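Local coordinates for dienelactone hydrolase (Anabaena variabilis, PDB 2O2G), which probably acts as a hydrolase of the dienelactone hydrolase family, within the alpha/beta-hydrolase clan, though its own substrate is not established, at residues V15-G20 / L68-L73; G100-L105 / L114-F119. One frame throughout, in Å; residues are numbered along the deposited sequence.

From the N terminus the chain first lays down strand 12-19 at one outer border of the sheet, turns back through strand 22-29, and later reaches strand 66-70. Contact 1 closes this long loop, bringing residues 15-20 against 68-73 across the intervening strand 22-29. Contact 2 follows in series, neither enclosing nor crossing the first: helix 91-107 ends in a short connection and the chain returns as strand 115-121, so that 100-105 lies over 114-119. The two touch through Ile70 CD1 and Ala101 CB, 3.7 Å apart, and Val19 also packs on the helix at Gly100. Helix 91-107 thus ties the border strand of the sheet to its middle.

Contact 1: residues V15-G20 / L68-L73; sequences VSVSVG and LLIDLL. With EDO (1,2-ethanediol), chain D.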
loop_
_atom_site.group_PDB
_atom_site.type_symbol
_atom_site.label_atom_id
_atom_site.label_comp_id
_atom_site.label_asym_id
_atom_site.label_seq_id
_atom_site.Cartn_x
_atom_site.Cartn_y
_atom_site.Cartn_z
ATOM N N VAL A 15 0.859 -4.590 -16.849
ATOM C CA VAL A 15 -0.521 -5.029 -16.898
ATOM C C VAL A 15 -1.531 -3.864 -16.981
ATOM O O VAL A 15 -1.214 -2.738 -16.613
ATOM C CB VAL A 15 -0.833 -5.927 -15.675
ATOM C CG1 VAL A 15 0.158 -7.078 -15.632
ATOM C CG2 VAL A 15 -0.767 -5.153 -14.331
ATOM N N SER A 16 -2.719 -4.161 -17.513
ATOM C CA SER A 16 -3.841 -3.238 -17.535
ATOM C C SER A 16 -4.883 -3.823 -16.571
ATOM O O SER A 16 -5.413 -4.897 -16.811
ATOM C CB SER A 16 -4.431 -3.096 -18.931
ATOM O OG SER A 16 -5.382 -2.035 -18.929
ATOM N N VAL A 17 -5.088 -3.135 -15.462
ATOM C CA VAL A 17 -5.995 -3.514 -14.379
ATOM C C VAL A 17 -7.367 -2.813 -14.578
ATOM O O VAL A 17 -7.488 -1.596 -14.448
ATOM C CB VAL A 17 -5.400 -3.112 -13.033
ATOM C CG1 VAL A 17 -6.371 -3.451 -11.849
ATOM C CG2 VAL A 17 -4.020 -3.758 -12.800
ATOM N N SER A 18 -8.385 -3.597 -14.925
ATOM C CA SER A 18 -9.723 -3.091 -15.141
ATOM C C SER A 18 -10.476 -2.933 -13.813
ATOM O O SER A 18 -10.524 -3.864 -12.990
ATOM C CB SER A 18 -10.507 -4.027 -16.054
ATOM O OG SER A 18 -10.018 -3.947 -17.383
ATOM N N VAL A 19 -11.030 -1.747 -13.613
ATOM C CA VAL A 19 -11.790 -1.415 -12.427
ATOM C C VAL A 19 -13.002 -0.709 -12.970
ATOM O O VAL A 19 -12.968 0.470 -13.254
ATOM C CB VAL A 19 -11.015 -0.514 -11.482
ATOM C CG1 VAL A 19 -11.879 -0.088 -10.303
ATOM C CG2 VAL A 19 -9.751 -1.258 -10.982
ATOM N N GLY A 20 -14.058 -1.468 -13.198
ATOM C CA GLY A 20 -15.267 -0.904 -13.759
ATOM C C GLY A 20 -14.952 -0.315 -15.109
ATOM O O GLY A 20 -14.337 -0.962 -15.968
ATOM N N LEU A 68 2.391 -5.722 -6.901
ATOM C CA LEU A 68 1.648 -4.965 -7.928
ATOM C C LEU A 68 1.733 -3.480 -7.578
ATOM O O LEU A 68 1.187 -3.037 -6.585
ATOM C CB LEU A 68 0.196 -5.391 -8.035
ATOM C CG LEU A 68 -0.651 -4.587 -9.038
ATOM C CD1 LEU A 68 -0.034 -4.670 -10.449
ATOM C CD2 LEU A 68 -2.098 -5.069 -8.998
ATOM N N LEU A 69 2.528 -2.759 -8.364
ATOM C CA LEU A 69 2.672 -1.326 -8.264
ATOM C C LEU A 69 1.700 -0.810 -9.302
ATOM O O LEU A 69 1.826 -1.127 -10.467
ATOM C CB LEU A 69 4.101 -0.943 -8.599
ATOM C CG LEU A 69 5.106 -1.335 -7.504
ATOM C CD1 LEU A 69 6.470 -1.541 -8.106
ATOM C CD2 LEU A 69 5.128 -0.298 -6.434
ATOM N N ILE A 70 0.731 -0.025 -8.853
ATOM C CA ILE A 70 -0.337 0.485 -9.703
ATOM C C ILE A 70 -0.532 2.000 -9.684
ATOM O O ILE A 70 -0.213 2.668 -8.711
ATOM C CB ILE A 70 -1.629 -0.237 -9.260
ATOM C CG1 ILE A 70 -2.650 -0.262 -10.379
ATOM C CG2 ILE A 70 -2.182 0.295 -7.921
ATOM C CD1 ILE A 70 -3.676 -1.291 -10.153
ATOM N N ASP A 71 -1.034 2.551 -10.775
ATOM C CA ASP A 71 -1.445 3.925 -10.788
ATOM C C ASP A 71 -2.901 3.867 -10.329
ATOM O O ASP A 71 -3.731 3.192 -10.947
ATOM C CB ASP A 71 -1.365 4.531 -12.195
ATOM C CG ASP A 71 0.065 4.813 -12.643
ATOM O OD1 ASP A 71 0.952 5.012 -11.785
ATOM O OD2 ASP A 71 0.269 4.864 -13.863
ATOM N N LEU A 72 -3.235 4.567 -9.260
ATOM C CA LEU A 72 -4.614 4.601 -8.810
ATOM C C LEU A 72 -5.479 5.467 -9.700
ATOM O O LEU A 72 -6.714 5.325 -9.696
ATOM C CB LEU A 72 -4.697 5.037 -7.349
ATOM C CG LEU A 72 -4.139 3.922 -6.432
ATOM C CD1 LEU A 72 -4.142 4.408 -4.991
ATOM C CD2 LEU A 72 -4.919 2.636 -6.528
ATOM N N LEU A 73 -4.867 6.376 -10.442
ATOM C CA LEU A 73 -5.624 7.189 -11.376
ATOM C C LEU A 73 -5.291 6.760 -12.801
ATOM O O LEU A 73 -4.197 6.214 -13.060
ATOM C CB LEU A 73 -5.320 8.668 -11.212
ATOM C CG LEU A 73 -5.501 9.263 -9.821
ATOM C CD1 LEU A 73 -5.121 10.736 -9.850
ATOM C CD2 LEU A 73 -6.914 9.091 -9.344
HETATM C C1 EDO D . 1.419 -0.179 -18.541
HETATM O O1 EDO D . 1.050 -1.117 -17.500
HETATM C C2 EDO D . 0.958 -0.577 -19.935
HETATM O O2 EDO D . -0.275 -1.320 -19.909
#
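Val17 and Ile70 meet through methyl groups: CG2 of Val17 lies 3.6 Å from CD1 of Ile70, and the two side chains cross at about a right angle. Ile70 extends its CG1 branch anti to the backbone N (chi1 -156°), and with the next torsion also extended (161°) the terminal CD1 is carried out to the valine, where it also lies 3.8 Å from Val17 CB. Leu68 adds a second apolar touch, spreading its two methyls between two valines. Its CD1 comes within 4.0 Å of Val15 CG2, while CD2 makes a looser approach of 4.5 Å to Val17 CG2. All of this joins side chains; the strands run at 72° to each other, and strand 22-29 pairs with both, through Val15 and Val17 on one side and Leu69 on the other. Trp104 of helix 91-107 packs against both valines, and Ala101 against Val17 and Ile70. At the border an ethanediol, probably from the crystallisation liquor, gives a hydrogen bond from O1 to Val15 O at 2.9 Å. Such apolar packing between strands two places apart, on a helix-covered face, belongs to the strongly twisted N-terminal edge of an alpha/beta-hydrolase sheet.

Contact 2: residues G100-L105 / L114-F119; sequences GATDWL and LKVGYF
Thr102 and Tyr118 meet through their hydroxyls, the one polar link between helix 100-105 and strand 115-119. Tyr118 OH donates to Thr102 OG1 at 2.7 Å, and the threonine oxygen lies at the edge of the ring, in its plane, 3.2 Å from CE1. Thr102 OG1 is also hydrogen-bonded to the carbonyl oxygen of Leu98, one turn back in the helix, so the same oxygen serves two partners inside the core. The threonine's chi1 of -56° sets OG1 beside the backbone N and CG2 beside the carbonyl carbon. Although the first bond of the tyrosine side chain does not point at the helix, the length of the ring brings its hydroxyl there; Ala128, Ala131 and Ala132 of helix 123-134 pack against this side chain. A phenylalanine in its place would probably leave Thr102 OG1 without this donor in a buried setting. The apolar part of the contact is made chiefly by Leu105 and Val116: Leu105 CD1 rests 4.1 Å from Val116 CG2, the side chains crossing obliquely, and Thr102 CG2 reaches Val116 CG1 at 4.3 Å. Helix and strand run nearly antiparallel, at 158°, as a helix and the strand that follows it do in an alpha/beta-hydrolase fold; here that strand leads to a probable nucleophile elbow at Ser122.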
loop_
_atom_site.group_PDB
_atom_site.type_symbol
_atom_site.label_atom_id
_atom_site.label_comp_id
_atom_site.label_asym_id
_atom_site.label_seq_id
_atom_site.Cartn_x
_atom_site.Cartn_y
_atom_site.Cartn_z
ATOM N N GLY A 100 -10.911 -2.164 -6.353
ATOM C CA GLY A 100 -10.997 -2.641 -7.757
ATOM C C GLY A 100 -9.776 -3.460 -8.167
ATOM O O GLY A 100 -9.920 -4.559 -8.733
ATOM N N ALA A 101 -8.585 -2.955 -7.876
ATOM C CA ALA A 101 -7.343 -3.710 -8.126
ATOM C C ALA A 101 -7.243 -5.014 -7.334
ATOM O O ALA A 101 -6.665 -5.999 -7.812
ATOM C CB ALA A 101 -6.113 -2.845 -7.855
ATOM N N THR A 102 -7.778 -5.018 -6.119
ATOM C CA THR A 102 -7.806 -6.225 -5.261
ATOM C C THR A 102 -8.682 -7.300 -5.947
ATOM O O THR A 102 -8.270 -8.430 -6.143
ATOM C CB THR A 102 -8.315 -5.868 -3.820
ATOM O OG1 THR A 102 -7.485 -4.827 -3.248
ATOM C CG2 THR A 102 -8.257 -7.085 -2.899
ATOM N N ASP A 103 -9.872 -6.895 -6.360
ATOM C CA ASP A 103 -10.797 -7.793 -7.066
ATOM C C ASP A 103 -10.172 -8.346 -8.358
ATOM O O ASP A 103 -10.330 -9.541 -8.676
ATOM C CB ASP A 103 -12.110 -7.058 -7.359
ATOM C CG ASP A 103 -12.895 -6.723 -6.088
ATOM O OD1 ASP A 103 -12.562 -7.275 -5.010
ATOM O OD2 ASP A 103 -13.882 -5.935 -6.178
ATOM N N TRP A 104 -9.411 -7.510 -9.057
ATOM C CA TRP A 104 -8.730 -7.937 -10.290
ATOM C C TRP A 104 -7.727 -9.042 -9.967
ATOM O O TRP A 104 -7.724 -10.091 -10.640
ATOM C CB TRP A 104 -8.030 -6.769 -10.940
ATOM C CG TRP A 104 -7.373 -7.075 -12.249
ATOM C CD1 TRP A 104 -7.925 -7.032 -13.476
ATOM C CD2 TRP A 104 -5.991 -7.380 -12.429
ATOM N NE1 TRP A 104 -6.967 -7.331 -14.426
ATOM C CE2 TRP A 104 -5.768 -7.521 -13.798
ATOM C CE3 TRP A 104 -4.911 -7.489 -11.554
ATOM C CZ2 TRP A 104 -4.515 -7.841 -14.317
ATOM C CZ3 TRP A 104 -3.651 -7.797 -12.069
ATOM C CH2 TRP A 104 -3.476 -7.973 -13.431
ATOM N N LEU A 105 -6.933 -8.835 -8.916
ATOM C CA LEU A 105 -5.999 -9.864 -8.437
ATOM C C LEU A 105 -6.739 -11.139 -8.027
ATOM O O LEU A 105 -6.273 -12.236 -8.282
ATOM C CB LEU A 105 -5.230 -9.349 -7.219
ATOM C CG LEU A 105 -4.186 -8.286 -7.500
ATOM C CD1 LEU A 105 -3.593 -7.748 -6.211
ATOM C CD2 LEU A 105 -3.152 -8.882 -8.452
ATOM N N LEU A 114 -2.786 -15.901 -4.760
ATOM C CA LEU A 114 -1.946 -15.087 -3.898
ATOM C C LEU A 114 -2.701 -14.372 -2.779
ATOM O O LEU A 114 -3.778 -13.816 -2.999
ATOM C CB LEU A 114 -1.154 -14.092 -4.744
ATOM C CG LEU A 114 -0.182 -14.715 -5.765
ATOM C CD1 LEU A 114 0.248 -13.662 -6.776
ATOM C CD2 LEU A 114 1.043 -15.359 -5.093
ATOM N N LYS A 115 -2.123 -14.372 -1.578
ATOM C CA LYS A 115 -2.730 -13.645 -0.447
ATOM C C LYS A 115 -2.403 -12.150 -0.544
ATOM O O LYS A 115 -1.233 -11.727 -0.516
ATOM C CB LYS A 115 -2.352 -14.235 0.910
ATOM C CG LYS A 115 -3.143 -15.512 1.264
ATOM C CD LYS A 115 -2.710 -16.707 0.517
ATOM C CE LYS A 115 -3.681 -17.876 0.695
ATOM N NZ LYS A 115 -4.008 -18.127 2.110
ATOM N N VAL A 116 -3.455 -11.345 -0.610
ATOM C CA VAL A 116 -3.272 -9.930 -0.805
ATOM C C VAL A 116 -2.962 -9.167 0.463
ATOM O O VAL A 116 -3.629 -9.331 1.482
ATOM C CB VAL A 116 -4.466 -9.258 -1.500
ATOM C CG1 VAL A 116 -4.244 -7.744 -1.613
ATOM C CG2 VAL A 116 -4.689 -9.855 -2.905
ATOM N N GLY A 117 -1.939 -8.315 0.365
ATOM C CA GLY A 117 -1.591 -7.365 1.420
ATOM C C GLY A 117 -1.474 -5.976 0.791
ATOM O O GLY A 117 -1.226 -5.847 -0.402
ATOM N N TYR A 118 -1.592 -4.927 1.598
ATOM C CA TYR A 118 -1.477 -3.572 1.077
ATOM C C TYR A 118 -0.289 -2.828 1.684
ATOM O O TYR A 118 0.017 -2.962 2.916
ATOM C CB TYR A 118 -2.716 -2.724 1.377
ATOM C CG TYR A 118 -4.059 -3.114 0.771
ATOM C CD1 TYR A 118 -4.175 -3.815 -0.412
ATOM C CD2 TYR A 118 -5.219 -2.650 1.360
ATOM C CE1 TYR A 118 -5.423 -4.107 -0.942
ATOM C CE2 TYR A 118 -6.466 -2.908 0.832
ATOM C CZ TYR A 118 -6.577 -3.625 -0.310
ATOM O OH TYR A 118 -7.850 -3.861 -0.772
ATOM N N PHE A 119 0.398 -2.087 0.827
ATOM C CA PHE A 119 1.471 -1.189 1.256
ATOM C C PHE A 119 1.024 0.172 0.821
ATOM O O PHE A 119 1.055 0.476 -0.372
ATOM C CB PHE A 119 2.842 -1.551 0.689
ATOM C CG PHE A 119 3.951 -0.635 1.186
ATOM C CD1 PHE A 119 4.180 0.606 0.589
ATOM C CD2 PHE A 119 4.747 -0.996 2.257
ATOM C CE1 PHE A 119 5.209 1.467 1.074
ATOM C CE2 PHE A 119 5.756 -0.128 2.764
ATOM C CZ PHE A 119 5.985 1.084 2.184
#